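Local structure of endostatin (Mus musculus, 1KOE) at residues V72-S76 against W77-F81. The protein inhibits angiogenesis as the C-terminal fragment of the collagen XVIII alpha1 chain and probably binds heparin. Numbering follows the deposited sequence.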
# COMPACT_ATOMS: atom_id res chain seq x y z
N VAL A 72 6.05 -13.28 -7.47
CA VAL A 72 7.07 -12.38 -6.95
C VAL A 72 7.01 -11.01 -7.56
O VAL A 72 6.99 -10.86 -8.79
CB VAL A 72 8.48 -12.98 -7.11
CG1 VAL A 72 9.53 -12.09 -6.45
CG2 VAL A 72 8.50 -14.39 -6.52
N LEU A 73 6.95 -10.00 -6.69
CA LEU A 73 6.87 -8.58 -7.10
C LEU A 73 8.19 -7.85 -6.94
O LEU A 73 8.54 -7.00 -7.75
CB LEU A 73 5.80 -7.84 -6.28
CG LEU A 73 4.39 -8.44 -6.28
CD1 LEU A 73 3.52 -7.63 -5.37
CD2 LEU A 73 3.81 -8.48 -7.67
N SER A 74 8.92 -8.18 -5.88
CA SER A 74 10.19 -7.53 -5.60
C SER A 74 11.04 -8.49 -4.76
O SER A 74 10.50 -9.30 -4.00
CB SER A 74 9.92 -6.21 -4.83
OG SER A 74 11.12 -5.60 -4.40
N PRO A 75 12.37 -8.45 -4.93
CA PRO A 75 13.28 -9.33 -4.18
C PRO A 75 13.32 -9.09 -2.67
O PRO A 75 13.65 -10.00 -1.89
CB PRO A 75 14.65 -9.06 -4.84
CG PRO A 75 14.50 -7.68 -5.42
CD PRO A 75 13.10 -7.66 -5.94
N SER A 76 12.92 -7.89 -2.25
CA SER A 76 12.91 -7.55 -0.83
C SER A 76 12.14 -6.26 -0.62
O SER A 76 11.81 -5.53 -1.56
CB SER A 76 14.33 -7.33 -0.31
OG SER A 76 14.89 -6.16 -0.89
N TRP A 77 11.89 -5.97 0.65
CA TRP A 77 11.20 -4.75 1.07
C TRP A 77 12.12 -3.56 0.79
O TRP A 77 11.72 -2.58 0.18
CB TRP A 77 10.91 -4.87 2.57
CG TRP A 77 10.26 -3.66 3.20
CD1 TRP A 77 10.81 -2.83 4.14
CD2 TRP A 77 8.89 -3.24 3.04
NE1 TRP A 77 9.87 -1.94 4.59
CE2 TRP A 77 8.68 -2.17 3.95
CE3 TRP A 77 7.81 -3.67 2.24
CZ2 TRP A 77 7.44 -1.52 4.08
CZ3 TRP A 77 6.58 -3.03 2.36
CH2 TRP A 77 6.40 -1.96 3.28
N ASP A 78 13.39 -3.69 1.18
CA ASP A 78 14.37 -2.63 0.99
C ASP A 78 14.47 -2.17 -0.45
O ASP A 78 14.67 -0.99 -0.71
CB ASP A 78 15.75 -3.07 1.47
CG ASP A 78 15.91 -2.97 2.96
OD1 ASP A 78 14.99 -2.45 3.63
OD2 ASP A 78 16.97 -3.41 3.46
N SER A 79 14.37 -3.11 -1.38
CA SER A 79 14.48 -2.78 -2.80
C SER A 79 13.48 -1.73 -3.24
O SER A 79 13.75 -0.94 -4.14
CB SER A 79 14.30 -4.04 -3.65
OG SER A 79 15.28 -4.99 -3.30
N LEU A 80 12.31 -1.72 -2.61
CA LEU A 80 11.28 -0.75 -2.97
C LEU A 80 11.63 0.68 -2.55
O LEU A 80 11.19 1.65 -3.18
CB LEU A 80 9.94 -1.13 -2.33
CG LEU A 80 9.24 -2.44 -2.69
CD1 LEU A 80 8.00 -2.58 -1.81
CD2 LEU A 80 8.85 -2.47 -4.15
N PHE A 81 12.45 0.81 -1.51
CA PHE A 81 12.79 2.11 -0.95
C PHE A 81 14.19 2.60 -1.26
O PHE A 81 14.69 3.53 -0.62
CB PHE A 81 12.55 2.06 0.57
CG PHE A 81 11.16 1.62 0.93
CD1 PHE A 81 10.11 2.53 0.89
CD2 PHE A 81 10.90 0.28 1.25
CE1 PHE A 81 8.79 2.12 1.16
CE2 PHE A 81 9.61 -0.14 1.51
CZ PHE A 81 8.54 0.77 1.46
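The hydroxyls of Ser-76 and Ser-79 meet in a hydrogen bond, OG to OG at 2.7 Å, which ties the residue just before a short helical turn to the third residue of that turn. Ser-76 holds OG between its backbone N and carbonyl carbon (chi1 68°), where it faces the Ser-79 hydroxyl. The Ser-76 OG also lies 3.1 Å from Ser-79 N.

A second serine works on the carbonyl of Ser-76. With its hydroxyl swung anti to the backbone N (chi1 174°), Ser-74 donates from OG to Ser-76 O over 2.9 Å, tilted 17° from the carbonyl plane. This bond spans Pro-75, linking the residues on either side of it. Carbon contacts flank these bonds. Leu-80 lays CD2 3.9 Å from Ser-74 CB, while the Pro-75 ring rests CG against the hydroxyl oxygen of Ser-79, 3.5 Å from OG.

At the start of the turn, Trp-77 offers one indole face to Phe-81, which sets CE2 over its centre, 3.3 Å above the plane; Tyr-52 accepts the indole N-H through its backbone O and hydrogen-bonds Asp-78 OD1 through its hydroxyl. Strand 72-74, at the edge of endostatin's mixed sheet, thus carries a classic beta bulge, Leu-73 and Ser-74 both facing Ile-65, and leads into a short, weakly bonded helical turn whose backbone bonds, Leu-80 N to Trp-77 O and Phe-81 N to Asp-78 O, run from residue i+3 back to i.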